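PDB 2C1F: bifunctional endo-1,4-beta-xylanase A from Neocallimastix patriciarum, which hydrolyses internal beta-1,4-xylosidic linkages in xylan as an endo-acting xylanase of glycoside hydrolase family 11. Local coordinates for residues F3-G8 against I23-T28; T41-W46 against V208-L213. All coordinates share one frame; numbering follows the deposited sequence.

Interaction 1. Residues F3-G8 against I23-T28; sequences FTVGNG and IWLDNT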
ATOM      1  N   PHE A   3      -1.981  15.950  10.653  1.00 24.92           N
ATOM      2  CA  PHE A   3      -3.282  15.974   9.987  1.00 24.39           C
ATOM      3  C   PHE A   3      -4.215  14.971  10.655  1.00 24.12           C
ATOM      4  O   PHE A   3      -3.817  13.835  10.947  1.00 23.77           O
ATOM      5  CB  PHE A   3      -3.142  15.620   8.510  1.00 23.83           C
ATOM      6  CG  PHE A   3      -2.241  16.551   7.745  1.00 23.81           C
ATOM      7  CD1 PHE A   3      -2.705  17.779   7.311  1.00 23.27           C
ATOM      8  CD2 PHE A   3      -0.924  16.197   7.460  1.00 23.46           C
ATOM      9  CE1 PHE A   3      -1.877  18.640   6.605  1.00 23.22           C
ATOM     10  CE2 PHE A   3      -0.088  17.057   6.761  1.00 23.19           C
ATOM     11  CZ  PHE A   3      -0.565  18.276   6.325  1.00 23.07           C
ATOM     12  N   THR A   4      -5.453  15.391  10.881  1.00 23.47           N
ATOM     13  CA  THR A   4      -6.420  14.606  11.633  1.00 23.33           C
ATOM     14  C   THR A   4      -7.639  14.252  10.783  1.00 22.67           C
ATOM     15  O   THR A   4      -8.113  15.054   9.984  1.00 22.24           O
ATOM     16  CB  THR A   4      -6.888  15.392  12.887  1.00 23.52           C
ATOM     17  OG1 THR A   4      -5.777  15.579  13.780  1.00 23.98           O
ATOM     18  CG2 THR A   4      -7.987  14.648  13.620  1.00 23.80           C
ATOM     19  N   VAL A   5      -8.149  13.044  10.972  1.00 22.25           N
ATOM     20  CA  VAL A   5      -9.381  12.631  10.322  1.00 22.46           C
ATOM     21  C   VAL A   5     -10.404  12.136  11.361  1.00 22.44           C
ATOM     22  O   VAL A   5     -10.036  11.606  12.412  1.00 21.37           O
ATOM     23  CB  VAL A   5      -9.124  11.578   9.191  1.00 21.81           C
ATOM     24  CG1 VAL A   5      -8.323  12.210   8.058  1.00 20.47           C
ATOM     25  CG2 VAL A   5      -8.409  10.335   9.719  1.00 21.55           C
ATOM     26  N   GLY A   6     -11.682  12.357  11.077  1.00 23.27           N
ATOM     27  CA  GLY A   6     -12.751  11.837  11.919  1.00 24.59           C
ATOM     28  C   GLY A   6     -13.504  12.875  12.727  1.00 25.69           C
ATOM     29  O   GLY A   6     -14.523  12.548  13.342  1.00 26.30           O
ATOM     30  N   ASN A   7     -13.012  14.113  12.760  1.00 26.66           N
ATOM     31  CA  ASN A   7     -13.791  15.209  13.343  1.00 27.39           C
ATOM     32  C   ASN A   7     -13.837  16.450  12.439  1.00 27.80           C
ATOM     33  O   ASN A   7     -13.211  17.481  12.720  1.00 28.37           O
ATOM     34  CB  ASN A   7     -13.337  15.534  14.781  1.00 28.21           C
ATOM     35  CG  ASN A   7     -11.925  16.071  14.853  1.00 29.85           C
ATOM     36  OD1 ASN A   7     -11.003  15.518  14.253  1.00 32.61           O
ATOM     37  ND2 ASN A   7     -11.747  17.161  15.602  1.00 32.41           N
ATOM     38  N   GLY A   8     -14.605  16.329  11.358  1.00 27.41           N
ATOM     39  CA  GLY A   8     -14.776  17.407  10.389  1.00 27.40           C
ATOM     40  C   GLY A   8     -14.318  16.981   9.008  1.00 27.35           C
ATOM     41  O   GLY A   8     -15.102  16.978   8.055  1.00 27.93           O
ATOM     42  N   ILE A  23      -4.009  10.528   3.932  1.00 17.99           N
ATOM     43  CA  ILE A  23      -4.698   9.891   5.041  1.00 17.97           C
ATOM     44  C   ILE A  23      -6.193   9.938   4.737  1.00 17.42           C
ATOM     45  O   ILE A  23      -6.699  10.934   4.242  1.00 16.52           O
ATOM     46  CB  ILE A  23      -4.353  10.543   6.408  1.00 17.86           C
ATOM     47  CG1 ILE A  23      -5.157   9.891   7.530  1.00 17.71           C
ATOM     48  CG2 ILE A  23      -4.574  12.065   6.398  1.00 18.33           C
ATOM     49  CD1 ILE A  23      -4.555  10.088   8.888  1.00 18.06           C
ATOM     50  N   TRP A  24      -6.887   8.840   5.000  1.00 17.50           N
ATOM     51  CA  TRP A  24      -8.308   8.757   4.694  1.00 17.81           C
ATOM     52  C   TRP A  24      -9.015   7.905   5.726  1.00 17.63           C
ATOM     53  O   TRP A  24      -8.461   6.890   6.181  1.00 17.12           O
ATOM     54  CB  TRP A  24      -8.503   8.188   3.286  1.00 18.09           C
ATOM     55  CG  TRP A  24      -9.932   7.868   2.879  1.00 18.13           C
ATOM     56  CD1 TRP A  24     -10.805   8.694   2.239  1.00 19.08           C
ATOM     57  CD2 TRP A  24     -10.621   6.622   3.063  1.00 18.49           C
ATOM     58  NE1 TRP A  24     -11.999   8.046   2.016  1.00 19.24           N
ATOM     59  CE2 TRP A  24     -11.913   6.774   2.516  1.00 19.78           C
ATOM     60  CE3 TRP A  24     -10.280   5.405   3.660  1.00 18.47           C
ATOM     61  CZ2 TRP A  24     -12.860   5.744   2.534  1.00 19.00           C
ATOM     62  CZ3 TRP A  24     -11.212   4.386   3.675  1.00 18.97           C
ATOM     63  CH2 TRP A  24     -12.487   4.558   3.116  1.00 18.99           C
ATOM     64  N   LEU A  25     -10.232   8.336   6.078  1.00 17.96           N
ATOM     65  CA  LEU A  25     -11.159   7.603   6.948  1.00 18.54           C
ATOM     66  C   LEU A  25     -12.520   7.591   6.274  1.00 19.04           C
ATOM     67  O   LEU A  25     -12.942   8.596   5.720  1.00 18.69           O
ATOM     68  CB  LEU A  25     -11.279   8.287   8.318  1.00 18.60           C
ATOM     69  CG  LEU A  25     -12.062   7.592   9.453  1.00 18.36           C
ATOM     70  CD1 LEU A  25     -11.253   6.473  10.119  1.00 17.79           C
ATOM     71  CD2 LEU A  25     -12.480   8.594  10.510  1.00 18.78           C
ATOM     72  N   ASP A  26     -13.217   6.462   6.313  1.00 19.85           N
ATOM     73  CA  ASP A  26     -14.559   6.403   5.754  1.00 20.23           C
ATOM     74  C   ASP A  26     -15.515   7.194   6.648  1.00 20.77           C
ATOM     75  O   ASP A  26     -15.114   7.675   7.712  1.00 21.17           O
ATOM     76  CB  ASP A  26     -15.018   4.951   5.610  1.00 20.56           C
ATOM     77  CG  ASP A  26     -16.079   4.769   4.537  1.00 21.09           C
ATOM     78  OD1 ASP A  26     -16.656   5.767   4.047  1.00 21.69           O
ATOM     79  OD2 ASP A  26     -16.358   3.606   4.187  1.00 25.52           O
ATOM     80  N   ASN A  27     -16.771   7.334   6.214  1.00 21.03           N
ATOM     81  CA  ASN A  27     -17.795   8.074   6.970  1.00 21.39           C
ATOM     82  C   ASN A  27     -18.548   7.211   7.990  1.00 21.52           C
ATOM     83  O   ASN A  27     -19.596   7.617   8.513  1.00 21.89           O
ATOM     84  CB  ASN A  27     -18.787   8.774   6.014  1.00 21.36           C
ATOM     85  CG  ASN A  27     -19.591   7.790   5.157  1.00 22.83           C
ATOM     86  OD1 ASN A  27     -19.547   6.573   5.361  1.00 25.17           O
ATOM     87  ND2 ASN A  27     -20.326   8.321   4.189  1.00 22.11           N
ATOM     88  N   THR A  28     -17.985   6.041   8.290  1.00 21.43           N
ATOM     89  CA  THR A  28     -18.595   5.049   9.176  1.00 21.10           C
ATOM     90  C   THR A  28     -18.158   5.188  10.638  1.00 20.86           C
ATOM     91  O   THR A  28     -18.572   4.396  11.484  1.00 21.09           O
ATOM     92  CB  THR A  28     -18.245   3.628   8.692  1.00 21.14           C
ATOM     93  OG1 THR A  28     -16.825   3.503   8.572  1.00 20.31           O
ATOM     94  CG2 THR A  28     -18.876   3.354   7.331  1.00 21.80           C
TER

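Interaction 2. Residues T41-W46 against V208-L213; sequences TFKAEW and VADVTL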
ATOM      1  N   THR A  41       9.034  10.087   5.706  1.00 17.92           N
ATOM      2  CA  THR A  41       8.706   9.475   6.983  1.00 17.78           C
ATOM      3  C   THR A  41       7.389  10.032   7.531  1.00 17.55           C
ATOM      4  O   THR A  41       6.984  11.151   7.198  1.00 16.58           O
ATOM      5  CB  THR A  41       9.829   9.633   8.038  1.00 17.78           C
ATOM      6  OG1 THR A  41       9.990  11.005   8.400  1.00 17.72           O
ATOM      7  CG2 THR A  41      11.150   9.052   7.536  1.00 17.80           C
ATOM      8  N   PHE A  42       6.721   9.221   8.350  1.00 17.53           N
ATOM      9  CA  PHE A  42       5.471   9.626   8.985  1.00 17.84           C
ATOM     10  C   PHE A  42       5.101   8.727  10.143  1.00 18.09           C
ATOM     11  O   PHE A  42       5.567   7.588  10.237  1.00 17.77           O
ATOM     12  CB  PHE A  42       4.314   9.641   7.973  1.00 17.72           C
ATOM     13  CG  PHE A  42       3.971   8.284   7.403  1.00 17.35           C
ATOM     14  CD1 PHE A  42       2.840   7.595   7.840  1.00 17.67           C
ATOM     15  CD2 PHE A  42       4.775   7.700   6.432  1.00 16.95           C
ATOM     16  CE1 PHE A  42       2.513   6.342   7.321  1.00 18.13           C
ATOM     17  CE2 PHE A  42       4.451   6.446   5.889  1.00 17.73           C
ATOM     18  CZ  PHE A  42       3.318   5.765   6.330  1.00 17.36           C
ATOM     19  N   LYS A  43       4.251   9.245  11.023  1.00 18.74           N
ATOM     20  CA  LYS A  43       3.612   8.422  12.059  1.00 19.29           C
ATOM     21  C   LYS A  43       2.119   8.488  11.826  1.00 19.20           C
ATOM     22  O   LYS A  43       1.569   9.563  11.651  1.00 19.09           O
ATOM     23  CB  LYS A  43       3.929   8.937  13.466  1.00 19.35           C
ATOM     24  CG  LYS A  43       3.248   8.153  14.566  1.00 19.99           C
ATOM     25  CD  LYS A  43       3.712   8.620  15.948  1.00 20.81           C
ATOM     26  CE  LYS A  43       3.355   7.598  17.015  1.00 22.26           C
ATOM     27  NZ  LYS A  43       3.714   8.062  18.422  1.00 23.86           N
ATOM     28  N   ALA A  44       1.475   7.334  11.803  1.00 19.61           N
ATOM     29  CA  ALA A  44       0.042   7.252  11.589  1.00 19.72           C
ATOM     30  C   ALA A  44      -0.578   6.609  12.808  1.00 20.06           C
ATOM     31  O   ALA A  44      -0.027   5.657  13.356  1.00 20.40           O
ATOM     32  CB  ALA A  44      -0.253   6.431  10.371  1.00 19.98           C
ATOM     33  N   GLU A  45      -1.718   7.135  13.240  1.00 20.20           N
ATOM     34  CA  GLU A  45      -2.504   6.504  14.289  1.00 20.44           C
ATOM     35  C   GLU A  45      -3.951   6.428  13.859  1.00 19.26           C
ATOM     36  O   GLU A  45      -4.461   7.344  13.224  1.00 18.01           O
ATOM     37  CB  GLU A  45      -2.422   7.301  15.583  1.00 20.49           C
ATOM     38  CG  GLU A  45      -1.063   7.291  16.233  1.00 23.49           C
ATOM     39  CD  GLU A  45      -0.900   8.431  17.218  1.00 24.85           C
ATOM     40  OE1 GLU A  45      -1.938   8.932  17.731  1.00 30.73           O
ATOM     41  OE2 GLU A  45       0.259   8.843  17.468  1.00 32.39           O
ATOM     42  N   TRP A  46      -4.612   5.331  14.219  1.00 18.75           N
ATOM     43  CA  TRP A  46      -6.026   5.179  13.938  1.00 18.61           C
ATOM     44  C   TRP A  46      -6.771   4.501  15.085  1.00 18.22           C
ATOM     45  O   TRP A  46      -6.240   3.612  15.752  1.00 17.29           O
ATOM     46  CB  TRP A  46      -6.238   4.456  12.606  1.00 17.88           C
ATOM     47  CG  TRP A  46      -5.826   3.012  12.568  1.00 18.17           C
ATOM     48  CD1 TRP A  46      -6.649   1.918  12.673  1.00 17.69           C
ATOM     49  CD2 TRP A  46      -4.502   2.498  12.385  1.00 17.52           C
ATOM     50  NE1 TRP A  46      -5.915   0.761  12.581  1.00 17.37           N
ATOM     51  CE2 TRP A  46      -4.594   1.084  12.409  1.00 16.75           C
ATOM     52  CE3 TRP A  46      -3.246   3.091  12.213  1.00 17.16           C
ATOM     53  CZ2 TRP A  46      -3.483   0.262  12.271  1.00 17.53           C
ATOM     54  CZ3 TRP A  46      -2.146   2.274  12.066  1.00 18.21           C
ATOM     55  CH2 TRP A  46      -2.269   0.866  12.099  1.00 17.62           C
ATOM     56  N   VAL A 208      -1.131   1.789  15.473  1.00 16.89           N
ATOM     57  CA  VAL A 208      -0.135   2.820  15.187  1.00 17.58           C
ATOM     58  C   VAL A 208       0.942   2.272  14.244  1.00 17.96           C
ATOM     59  O   VAL A 208       1.307   1.103  14.293  1.00 17.42           O
ATOM     60  CB  VAL A 208       0.465   3.418  16.515  1.00 18.43           C
ATOM     61  CG1 VAL A 208       0.995   2.335  17.405  1.00 20.11           C
ATOM     62  CG2 VAL A 208       1.563   4.434  16.230  1.00 18.60           C
ATOM     63  N   ALA A 209       1.399   3.121  13.335  1.00 18.22           N
ATOM     64  CA  ALA A 209       2.499   2.784  12.457  1.00 17.86           C
ATOM     65  C   ALA A 209       3.410   3.997  12.471  1.00 18.10           C
ATOM     66  O   ALA A 209       3.056   5.059  11.932  1.00 18.10           O
ATOM     67  CB  ALA A 209       2.006   2.493  11.064  1.00 17.88           C
ATOM     68  N   ASP A 210       4.549   3.847  13.134  1.00 17.94           N
ATOM     69  CA  ASP A 210       5.531   4.907  13.245  1.00 17.87           C
ATOM     70  C   ASP A 210       6.706   4.623  12.308  1.00 17.95           C
ATOM     71  O   ASP A 210       7.601   3.849  12.638  1.00 17.47           O
ATOM     72  CB  ASP A 210       6.018   5.018  14.688  1.00 17.75           C
ATOM     73  CG  ASP A 210       6.925   6.203  14.893  1.00 18.92           C
ATOM     74  OD1 ASP A 210       7.000   7.090  14.001  1.00 19.97           O
ATOM     75  OD2 ASP A 210       7.585   6.244  15.939  1.00 24.00           O
ATOM     76  N   VAL A 211       6.680   5.252  11.136  1.00 17.68           N
ATOM     77  CA  VAL A 211       7.630   4.952  10.083  1.00 17.60           C
ATOM     78  C   VAL A 211       8.784   5.932  10.184  1.00 17.73           C
ATOM     79  O   VAL A 211       8.692   7.077   9.715  1.00 17.71           O
ATOM     80  CB  VAL A 211       6.952   5.005   8.685  1.00 17.54           C
ATOM     81  CG1 VAL A 211       7.943   4.670   7.566  1.00 17.00           C
ATOM     82  CG2 VAL A 211       5.760   4.058   8.656  1.00 17.31           C
ATOM     83  N   THR A 212       9.862   5.485  10.824  1.00 17.77           N
ATOM     84  CA  THR A 212      11.008   6.351  11.106  1.00 17.98           C
ATOM     85  C   THR A 212      12.028   6.392   9.962  1.00 17.82           C
ATOM     86  O   THR A 212      12.881   7.276   9.910  1.00 18.22           O
ATOM     87  CB  THR A 212      11.719   5.923  12.407  1.00 18.35           C
ATOM     88  OG1 THR A 212      12.146   4.552  12.303  1.00 19.01           O
ATOM     89  CG2 THR A 212      10.791   6.100  13.618  1.00 18.36           C
ATOM     90  N   LEU A 213      11.938   5.440   9.049  1.00 17.94           N
ATOM     91  CA  LEU A 213      12.855   5.360   7.914  1.00 17.93           C
ATOM     92  C   LEU A 213      12.008   4.975   6.722  1.00 17.63           C
ATOM     93  O   LEU A 213      11.248   4.024   6.794  1.00 17.05           O
ATOM     94  CB  LEU A 213      13.947   4.310   8.189  1.00 18.03           C
ATOM     95  CG  LEU A 213      15.248   4.286   7.373  1.00 19.19           C
ATOM     96  CD1 LEU A 213      16.185   3.244   7.937  1.00 21.39           C
ATOM     97  CD2 LEU A 213      15.028   4.004   5.911  1.00 19.31           C
TER

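Interaction 1. Residues F3-G8 against I23-T28
Val5 and Ile23 reach for each other tip to tip across the space between two stacked beta sheets. Their strands, 3-5 and 23-25, run nearly parallel (16°) with axes 7.4 Å apart, a separation at which side chains, not backbones, do the joining. With CG1 anti to the carbonyl carbon (chi1 -66°), Val5 has CG2 between its backbone N and carbonyl carbon, and this methyl is shared: it lies 3.9 Å from Ile23 CG1 and 3.8 Å from Leu25 CB. Ile23 answers with CG1 anti to its own N (chi1 177°), carrying CD1 forward along the same valine methyl. Leu25 passes Val5 at a slant and sends CD2 on to the backbone of Gly6, 3.5 Å from Gly6 CA; a beta carbon on Gly6 would press against that methyl and against the carbonyl of Val5. Phe3 adds its CB at 4.4 Å from Ile23 CG2, while its ring turns off to stack on Tyr21. Phe55 and His12 pack against both Val5 and Ile23, and His12 NE2 hydrogen-bonds across the interface to Thr4 O. Between these two segments, however, the contact is apolar, a sandwich interface held by the fit of branched side chains.

Interaction 2. Residues T41-W46 against V208-L213
Phe42 and Val211 form a hydrogen-bonded antiparallel pair in which each backbone serves the other: Val211 N gives to Phe42 O at 2.7 Å, and Phe42 N returns a longer bond of 3.2 Å to Val211 O. Two residues on, Ala44 and Ala209 repeat the exchange more straightly, with Ala44 N to Ala209 O at 2.8 Å (171° at the hydrogen) and Ala209 N to Ala44 O at 2.9 Å. Both of these acceptors also take a CA-H contact, Ala209 O from Lys43 CA and Ala44 O from Val208 CA. The alternate residues turn their backbone groups outward, Lys43 and Glu45 to Thr35 and Ser33, Val208 and Asp210 to Lys84 and Thr82. With CG between its backbone N and carbonyl carbon (chi1 64°), Phe42 swings its ring over its cross-strand neighbour and takes Val211 CG2 on one face, 4.1 Å from the centroid. Cutting this ring back to an alanine is likely to strip that methyl of its aromatic cover and open a gap beside Met34. Trp46 lays a ring face over Val208 N, and Thr41 OG1 bonds to Ser38 O. On the other side of the sheet Lys43 NZ and Glu45 OE2, on the same strand, form a long salt bridge (3.7 Å), while Val208 CG2 packs against Lys43 CE (3.7 Å) and Glu45 CG (3.9 Å). Main-chain bonds largely indifferent to sequence thus join the strands, with one face apolar and the other mixed, its charges carried on aliphatic stems.

From the N terminus, strand 2-5 opens one sheet, and the chain then passes through strand 11-16 of the other before interaction 1 closes this short loop at strand 19-25. It returns to the first sheet as strand 31-36, which lies between 2-5 and 42-47, and interaction 2 then begins. That contact closes only after the remaining sandwich strands and helix 176-185 have been traversed. The two are in series, neither nested nor crossed, with centres 16 Å apart. Phe55, touching Val5, Ile23 and Trp46, bridges them. Interaction 1 packs sheet on sheet; interaction 2 sets the late strand 205-218 beside 42-47, in the sheet that also holds 2-5.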